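Local structure of CBS domain-containing protein (Pyrococcus horikoshii, 2YZQ) at residues F117-E129 against A234-A248. The protein is of unknown function but binds S-adenosylmethionine in its C-terminal pair of CBS domains, probably acting as a ligand-sensing or regulatory protein. Sequence-based numbering, arbitrary orientation.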
ATOM      1  N   PHE A 117      -1.084  -6.664  11.967  1.00 16.15           N
ATOM      2  CA  PHE A 117      -0.229  -7.779  11.574  1.00 15.16           C
ATOM      3  C   PHE A 117       1.149  -7.769  12.231  1.00 15.31           C
ATOM      4  O   PHE A 117       1.660  -8.814  12.622  1.00 16.81           O
ATOM      5  CB  PHE A 117      -0.059  -7.829  10.047  1.00 14.63           C
ATOM      6  CG  PHE A 117      -1.301  -8.256   9.305  1.00 16.26           C
ATOM      7  CD1 PHE A 117      -2.032  -9.366   9.718  1.00 18.03           C
ATOM      8  CD2 PHE A 117      -1.722  -7.562   8.176  1.00 16.47           C
ATOM      9  CE1 PHE A 117      -3.165  -9.779   9.014  1.00 18.61           C
ATOM     10  CE2 PHE A 117      -2.850  -7.967   7.465  1.00 17.49           C
ATOM     11  CZ  PHE A 117      -3.573  -9.075   7.886  1.00 17.98           C
ATOM     12  N   ALA A 118       1.751  -6.592  12.353  1.00 14.81           N
ATOM     13  CA  ALA A 118       3.079  -6.483  12.950  1.00 16.65           C
ATOM     14  C   ALA A 118       3.094  -6.579  14.472  1.00 18.48           C
ATOM     15  O   ALA A 118       4.160  -6.731  15.070  1.00 17.77           O
ATOM     16  CB  ALA A 118       3.734  -5.179  12.519  1.00 16.59           C
ATOM     17  N   LYS A 119       1.922  -6.504  15.097  1.00 20.81           N
ATOM     18  CA  LYS A 119       1.840  -6.547  16.558  1.00 23.73           C
ATOM     19  C   LYS A 119       1.115  -7.751  17.151  1.00 25.64           C
ATOM     20  O   LYS A 119       1.380  -8.139  18.292  1.00 27.40           O
ATOM     21  CB  LYS A 119       1.174  -5.269  17.077  1.00 25.70           C
ATOM     22  CG  LYS A 119       1.911  -3.987  16.733  1.00 28.37           C
ATOM     23  CD  LYS A 119       3.284  -3.948  17.375  1.00 31.73           C
ATOM     24  CE  LYS A 119       4.017  -2.661  17.040  1.00 34.51           C
ATOM     25  NZ  LYS A 119       3.284  -1.457  17.520  1.00 36.74           N
ATOM     26  N   SER A 120       0.200  -8.342  16.392  1.00 25.47           N
ATOM     27  CA  SER A 120      -0.553  -9.483  16.895  1.00 27.03           C
ATOM     28  C   SER A 120       0.274 -10.763  16.929  1.00 28.36           C
ATOM     29  O   SER A 120       1.150 -10.971  16.092  1.00 30.14           O
ATOM     30  CB  SER A 120      -1.809  -9.696  16.049  1.00 26.26           C
ATOM     31  OG  SER A 120      -2.609 -10.738  16.583  1.00 27.45           O
ATOM     32  N   GLU A 121      -0.004 -11.616  17.909  1.00 28.08           N
ATOM     33  CA  GLU A 121       0.710 -12.882  18.045  1.00 29.77           C
ATOM     34  C   GLU A 121       0.119 -13.924  17.098  1.00 29.47           C
ATOM     35  O   GLU A 121       0.792 -14.876  16.703  1.00 29.40           O
ATOM     36  CB  GLU A 121       0.601 -13.398  19.485  1.00 31.34           C
ATOM     37  CG  GLU A 121       1.325 -12.557  20.521  1.00 34.75           C
ATOM     38  CD  GLU A 121       2.831 -12.637  20.383  1.00 36.25           C
ATOM     39  OE1 GLU A 121       3.369 -13.762  20.415  1.00 36.82           O
ATOM     40  OE2 GLU A 121       3.477 -11.577  20.248  1.00 38.51           O
ATOM     41  N   LYS A 122      -1.142 -13.721  16.733  1.00 30.16           N
ATOM     42  CA  LYS A 122      -1.872 -14.634  15.862  1.00 31.41           C
ATOM     43  C   LYS A 122      -1.250 -14.914  14.498  1.00 30.09           C
ATOM     44  O   LYS A 122      -1.410 -16.010  13.958  1.00 30.18           O
ATOM     45  CB  LYS A 122      -3.299 -14.117  15.647  1.00 33.91           C
ATOM     46  CG  LYS A 122      -4.061 -13.823  16.929  1.00 38.00           C
ATOM     47  CD  LYS A 122      -5.537 -13.560  16.649  1.00 40.18           C
ATOM     48  CE  LYS A 122      -5.732 -12.422  15.656  1.00 41.89           C
ATOM     49  NZ  LYS A 122      -5.133 -11.150  16.140  1.00 42.44           N
ATOM     50  N   TYR A 123      -0.541 -13.941  13.938  1.00 28.48           N
ATOM     51  CA  TYR A 123       0.046 -14.124  12.615  1.00 26.55           C
ATOM     52  C   TYR A 123       1.491 -14.580  12.567  1.00 26.49           C
ATOM     53  O   TYR A 123       2.091 -14.639  11.491  1.00 24.11           O
ATOM     54  CB  TYR A 123      -0.140 -12.848  11.801  1.00 28.07           C
ATOM     55  CG  TYR A 123      -1.595 -12.488  11.715  1.00 28.17           C
ATOM     56  CD1 TYR A 123      -2.483 -13.291  11.000  1.00 28.88           C
ATOM     57  CD2 TYR A 123      -2.108 -11.408  12.427  1.00 27.91           C
ATOM     58  CE1 TYR A 123      -3.843 -13.036  11.001  1.00 30.51           C
ATOM     59  CE2 TYR A 123      -3.469 -11.145  12.436  1.00 30.03           C
ATOM     60  CZ  TYR A 123      -4.332 -11.963  11.722  1.00 29.81           C
ATOM     61  OH  TYR A 123      -5.685 -11.718  11.735  1.00 30.45           O
ATOM     62  N   LYS A 124       2.051 -14.903  13.727  1.00 25.87           N
ATOM     63  CA  LYS A 124       3.418 -15.397  13.774  1.00 27.18           C
ATOM     64  C   LYS A 124       3.375 -16.818  13.234  1.00 28.65           C
ATOM     65  O   LYS A 124       4.393 -17.376  12.822  1.00 28.63           O
ATOM     66  CB  LYS A 124       3.948 -15.400  15.212  1.00 27.53           C
ATOM     67  CG  LYS A 124       4.220 -14.016  15.773  1.00 29.68           C
ATOM     68  CD  LYS A 124       4.865 -14.090  17.148  1.00 31.02           C
ATOM     69  CE  LYS A 124       5.274 -12.712  17.634  1.00 32.48           C
ATOM     70  NZ  LYS A 124       5.941 -12.773  18.964  1.00 33.54           N
ATOM     71  N   GLY A 125       2.177 -17.395  13.230  1.00 28.66           N
ATOM     72  CA  GLY A 125       2.008 -18.748  12.739  1.00 30.44           C
ATOM     73  C   GLY A 125       1.225 -18.841  11.442  1.00 30.09           C
ATOM     74  O   GLY A 125       0.293 -19.639  11.329  1.00 31.76           O
ATOM     75  N   VAL A 126       1.600 -18.027  10.461  1.00 28.69           N
ATOM     76  CA  VAL A 126       0.930 -18.030   9.164  1.00 25.20           C
ATOM     77  C   VAL A 126       1.894 -17.633   8.047  1.00 23.46           C
ATOM     78  O   VAL A 126       2.283 -16.468   7.940  1.00 21.70           O
ATOM     79  CB  VAL A 126      -0.263 -17.050   9.143  1.00 26.69           C
ATOM     80  CG1 VAL A 126      -0.983 -17.141   7.809  1.00 26.26           C
ATOM     81  CG2 VAL A 126      -1.219 -17.357  10.291  1.00 27.53           C
ATOM     82  N   GLU A 127       2.275 -18.598   7.212  1.00 20.70           N
ATOM     83  CA  GLU A 127       3.191 -18.318   6.107  1.00 18.54           C
ATOM     84  C   GLU A 127       2.442 -17.575   5.011  1.00 17.49           C
ATOM     85  O   GLU A 127       1.221 -17.696   4.886  1.00 17.08           O
ATOM     86  CB  GLU A 127       3.782 -19.616   5.538  1.00 21.32           C
ATOM     87  CG  GLU A 127       4.478 -20.491   6.574  1.00 25.97           C
ATOM     88  CD  GLU A 127       5.369 -21.560   5.959  1.00 28.52           C
ATOM     89  OE1 GLU A 127       5.109 -21.973   4.808  1.00 26.73           O
ATOM     90  OE2 GLU A 127       6.328 -21.993   6.635  1.00 27.98           O
ATOM     91  N   ILE A 128       3.176 -16.810   4.212  1.00 13.92           N
ATOM     92  CA  ILE A 128       2.561 -16.039   3.136  1.00 13.24           C
ATOM     93  C   ILE A 128       2.398 -16.810   1.834  1.00 12.92           C
ATOM     94  O   ILE A 128       1.863 -16.278   0.865  1.00 12.76           O
ATOM     95  CB  ILE A 128       3.383 -14.763   2.819  1.00 10.36           C
ATOM     96  CG1 ILE A 128       4.785 -15.144   2.325  1.00 12.57           C
ATOM     97  CG2 ILE A 128       3.459 -13.880   4.056  1.00 13.97           C
ATOM     98  CD1 ILE A 128       5.554 -13.979   1.714  1.00 11.44           C
ATOM     99  N   GLU A 129       2.841 -18.064   1.811  1.00 14.00           N
ATOM    100  CA  GLU A 129       2.773 -18.869   0.596  1.00 14.31           C
ATOM    101  C   GLU A 129       1.459 -18.784  -0.188  1.00 14.07           C
ATOM    102  O   GLU A 129       1.473 -18.591  -1.402  1.00 14.78           O
ATOM    103  CB  GLU A 129       3.106 -20.332   0.925  1.00 16.32           C
ATOM    104  CG  GLU A 129       3.267 -21.252  -0.282  1.00 20.00           C
ATOM    105  CD  GLU A 129       1.940 -21.685  -0.875  1.00 22.44           C
ATOM    106  OE1 GLU A 129       1.029 -22.034  -0.094  1.00 24.44           O
ATOM    107  OE2 GLU A 129       1.808 -21.691  -2.118  1.00 25.22           O
ATOM    108  N   ALA A 234      11.347 -11.377   0.941  1.00 13.23           N
ATOM    109  CA  ALA A 234      10.560 -12.370   1.652  1.00 12.82           C
ATOM    110  C   ALA A 234      10.690 -13.677   0.877  1.00 12.66           C
ATOM    111  O   ALA A 234      11.248 -13.704  -0.220  1.00 13.24           O
ATOM    112  CB  ALA A 234       9.094 -11.945   1.708  1.00 11.99           C
ATOM    113  N   THR A 235      10.208 -14.762   1.467  1.00 12.47           N
ATOM    114  CA  THR A 235      10.222 -16.065   0.807  1.00 14.09           C
ATOM    115  C   THR A 235       8.823 -16.611   1.034  1.00 12.95           C
ATOM    116  O   THR A 235       8.074 -16.082   1.854  1.00 13.51           O
ATOM    117  CB  THR A 235      11.253 -17.036   1.424  1.00 16.47           C
ATOM    118  OG1 THR A 235      10.829 -17.424   2.737  1.00 19.57           O
ATOM    119  CG2 THR A 235      12.623 -16.380   1.499  1.00 16.24           C
ATOM    120  N   PRO A 236       8.441 -17.674   0.315  1.00 12.35           N
ATOM    121  CA  PRO A 236       7.100 -18.234   0.497  1.00 12.98           C
ATOM    122  C   PRO A 236       6.792 -18.715   1.915  1.00 12.82           C
ATOM    123  O   PRO A 236       5.641 -18.695   2.346  1.00 14.02           O
ATOM    124  CB  PRO A 236       7.068 -19.380  -0.510  1.00 14.33           C
ATOM    125  CG  PRO A 236       7.975 -18.896  -1.599  1.00 13.05           C
ATOM    126  CD  PRO A 236       9.133 -18.324  -0.813  1.00 12.57           C
ATOM    127  N   HIS A 237       7.820 -19.146   2.639  1.00 11.99           N
ATOM    128  CA  HIS A 237       7.632 -19.658   3.992  1.00 13.57           C
ATOM    129  C   HIS A 237       7.675 -18.597   5.087  1.00 13.31           C
ATOM    130  O   HIS A 237       7.424 -18.900   6.256  1.00 13.72           O
ATOM    131  CB  HIS A 237       8.685 -20.728   4.292  1.00 15.87           C
ATOM    132  CG  HIS A 237       8.661 -21.886   3.344  1.00 21.37           C
ATOM    133  ND1 HIS A 237       7.569 -22.714   3.207  1.00 24.38           N
ATOM    134  CD2 HIS A 237       9.598 -22.355   2.485  1.00 24.17           C
ATOM    135  CE1 HIS A 237       7.833 -23.643   2.305  1.00 25.95           C
ATOM    136  NE2 HIS A 237       9.057 -23.448   1.852  1.00 25.37           N
ATOM    137  N   MET A 238       7.996 -17.361   4.720  1.00 12.27           N
ATOM    138  CA  MET A 238       8.062 -16.284   5.702  1.00 14.51           C
ATOM    139  C   MET A 238       6.659 -16.012   6.238  1.00 14.42           C
ATOM    140  O   MET A 238       5.678 -16.077   5.498  1.00 13.70           O
ATOM    141  CB  MET A 238       8.646 -15.021   5.065  1.00 14.01           C
ATOM    142  CG  MET A 238       8.952 -13.911   6.057  1.00 14.94           C
ATOM    143  SD  MET A 238       9.902 -12.563   5.304  1.00 15.73           S
ATOM    144  CE  MET A 238      11.551 -13.253   5.333  1.00 17.37           C
ATOM    145  N   THR A 239       6.564 -15.709   7.527  1.00 15.11           N
ATOM    146  CA  THR A 239       5.262 -15.464   8.136  1.00 14.15           C
ATOM    147  C   THR A 239       4.710 -14.069   7.894  1.00 14.37           C
ATOM    148  O   THR A 239       5.452 -13.126   7.614  1.00 12.82           O
ATOM    149  CB  THR A 239       5.304 -15.692   9.654  1.00 17.48           C
ATOM    150  OG1 THR A 239       6.183 -14.734  10.257  1.00 16.34           O
ATOM    151  CG2 THR A 239       5.791 -17.102   9.967  1.00 17.45           C
ATOM    152  N   VAL A 240       3.390 -13.962   7.995  1.00 14.22           N
ATOM    153  CA  VAL A 240       2.694 -12.692   7.826  1.00 14.83           C
ATOM    154  C   VAL A 240       3.245 -11.719   8.859  1.00 13.48           C
ATOM    155  O   VAL A 240       3.402 -10.529   8.593  1.00 14.74           O
ATOM    156  CB  VAL A 240       1.176 -12.867   8.050  1.00 13.75           C
ATOM    157  CG1 VAL A 240       0.483 -11.510   8.087  1.00 14.08           C
ATOM    158  CG2 VAL A 240       0.592 -13.717   6.943  1.00 15.46           C
ATOM    159  N   HIS A 241       3.548 -12.239  10.044  1.00 14.69           N
ATOM    160  CA  HIS A 241       4.099 -11.423  11.112  1.00 16.14           C
ATOM    161  C   HIS A 241       5.428 -10.797  10.704  1.00 14.86           C
ATOM    162  O   HIS A 241       5.591  -9.579  10.769  1.00 14.33           O
ATOM    163  CB  HIS A 241       4.297 -12.275  12.368  1.00 17.80           C
ATOM    164  CG  HIS A 241       4.949 -11.545  13.499  1.00 21.32           C
ATOM    165  ND1 HIS A 241       4.363 -10.469  14.129  1.00 24.27           N
ATOM    166  CD2 HIS A 241       6.137 -11.742  14.118  1.00 22.60           C
ATOM    167  CE1 HIS A 241       5.159 -10.036  15.089  1.00 24.01           C
ATOM    168  NE2 HIS A 241       6.243 -10.791  15.104  1.00 25.96           N
ATOM    169  N   GLU A 242       6.375 -11.620  10.262  1.00 13.96           N
ATOM    170  CA  GLU A 242       7.677 -11.090   9.878  1.00 13.37           C
ATOM    171  C   GLU A 242       7.605 -10.134   8.691  1.00 13.41           C
ATOM    172  O   GLU A 242       8.310  -9.128   8.662  1.00 13.52           O
ATOM    173  CB  GLU A 242       8.668 -12.220   9.575  1.00 13.26           C
ATOM    174  CG  GLU A 242      10.032 -11.689   9.144  1.00 17.15           C
ATOM    175  CD  GLU A 242      11.120 -12.742   9.134  1.00 18.58           C
ATOM    176  OE1 GLU A 242      10.812 -13.934   8.928  1.00 17.63           O
ATOM    177  OE2 GLU A 242      12.296 -12.363   9.320  1.00 21.56           O
ATOM    178  N   VAL A 243       6.764 -10.438   7.710  1.00 13.29           N
ATOM    179  CA  VAL A 243       6.638  -9.551   6.561  1.00 12.83           C
ATOM    180  C   VAL A 243       6.116  -8.191   7.034  1.00 11.54           C
ATOM    181  O   VAL A 243       6.626  -7.145   6.634  1.00 11.61           O
ATOM    182  CB  VAL A 243       5.681 -10.134   5.497  1.00 12.67           C
ATOM    183  CG1 VAL A 243       5.420  -9.100   4.411  1.00 14.86           C
ATOM    184  CG2 VAL A 243       6.303 -11.386   4.878  1.00 12.50           C
ATOM    185  N   ALA A 244       5.103  -8.205   7.893  1.00 13.80           N
ATOM    186  CA  ALA A 244       4.546  -6.954   8.397  1.00 13.17           C
ATOM    187  C   ALA A 244       5.587  -6.199   9.219  1.00 15.01           C
ATOM    188  O   ALA A 244       5.672  -4.972   9.152  1.00 14.02           O
ATOM    189  CB  ALA A 244       3.306  -7.231   9.235  1.00 14.80           C
ATOM    190  N   LEU A 245       6.375  -6.931   9.999  1.00 15.24           N
ATOM    191  CA  LEU A 245       7.416  -6.307  10.806  1.00 16.17           C
ATOM    192  C   LEU A 245       8.391  -5.557   9.910  1.00 16.31           C
ATOM    193  O   LEU A 245       8.801  -4.438  10.227  1.00 16.19           O
ATOM    194  CB  LEU A 245       8.168  -7.364  11.624  1.00 19.54           C
ATOM    195  CG  LEU A 245       7.588  -7.724  12.994  1.00 22.76           C
ATOM    196  CD1 LEU A 245       7.911  -6.623  13.982  1.00 24.96           C
ATOM    197  CD2 LEU A 245       6.089  -7.922  12.892  1.00 27.86           C
ATOM    198  N   LYS A 246       8.762  -6.173   8.790  1.00 14.11           N
ATOM    199  CA  LYS A 246       9.689  -5.551   7.852  1.00 13.40           C
ATOM    200  C   LYS A 246       9.046  -4.352   7.155  1.00 13.55           C
ATOM    201  O   LYS A 246       9.686  -3.317   6.965  1.00 13.77           O
ATOM    202  CB  LYS A 246      10.161  -6.573   6.811  1.00 14.08           C
ATOM    203  CG  LYS A 246      11.008  -7.700   7.389  1.00 16.94           C
ATOM    204  CD  LYS A 246      11.464  -8.661   6.296  1.00 18.43           C
ATOM    205  CE  LYS A 246      12.335  -9.785   6.846  1.00 21.29           C
ATOM    206  NZ  LYS A 246      13.639  -9.286   7.375  1.00 22.69           N
ATOM    207  N   MET A 247       7.783  -4.490   6.769  1.00 13.06           N
ATOM    208  CA  MET A 247       7.080  -3.395   6.113  1.00 12.82           C
ATOM    209  C   MET A 247       7.021  -2.185   7.038  1.00 13.62           C
ATOM    210  O   MET A 247       7.220  -1.050   6.604  1.00 13.54           O
ATOM    211  CB  MET A 247       5.661  -3.819   5.725  1.00 12.53           C
ATOM    212  CG  MET A 247       5.618  -4.871   4.625  1.00 11.91           C
ATOM    213  SD  MET A 247       3.930  -5.346   4.206  1.00 11.72           S
ATOM    214  CE  MET A 247       4.195  -6.113   2.603  1.00 12.93           C
ATOM    215  N   ALA A 248       6.749  -2.433   8.316  1.00 14.14           N
ATOM    216  CA  ALA A 248       6.669  -1.358   9.299  1.00 15.87           C
ATOM    217  C   ALA A 248       8.042  -0.758   9.585  1.00 16.63           C
ATOM    218  O   ALA A 248       8.209   0.462   9.607  1.00 17.24           O
ATOM    219  CB  ALA A 248       6.050  -1.884  10.594  1.00 16.66           C
TER
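Backbone hydrogen bonds tie residues 123-128 to the start of helix 240-250. Val-240 N gives a short bond to Val-126 O (2.7 Å), and Ile-128 N returns one to Met-238 O, so that Glu-127 and Thr-239 form a single beta bridge. His-241 N meets Tyr-123 O from above the carbonyl plane, at 3.2 Å. Amides in the first turn of a helix lack acceptors from within it, and the segment 117-129 supplies two of them. Thr-239 complements this as N-cap, its OG1 accepting from Glu-242 N.

Among the polar side chains, Glu-127 runs alongside His-237, and ND1 donates in its own ring plane to the syn side of Glu-127 OE1 (3.0 Å), though 31° out of the carboxylate plane, the carboxylate turned 61° from the ring. His-241, with CG anti to its N (chi1 176°), lays its imidazole against the extended Lys-124 chain, whose CG sits over one face, 3.6 Å from the ring centroid; aliphatic methylenes suit such a flat surface, while Lys-124 NZ goes on to a salt bridge with Glu-121. Replacing His-241 by alanine would probably leave the lysine methylenes without the ring face they lie on.

Apolar side chains make up the rest of the contact. The two methyls of Val-240 diverge: CG1 makes a CH-pi contact over the Phe-117 ring (3.7 Å to CD1), and CG2 meets Val-126 CG1. The small Ala-244 allows close approach, its CB 3.5 Å from Phe-117 CB and also against Ala-118 CB. Ile-128 meets Val-243 tip to tip, and both reach Ile-268 of strand 263-269. Val-243 and the S-adenosylmethionine-binding Gln-254 have side chains about 8 Å apart, so the contact lies beside that site, not in it. The arrangement is an N-capped helix, in the last CBS repeat, whose first-turn amides bond to the loop after helix 109-117.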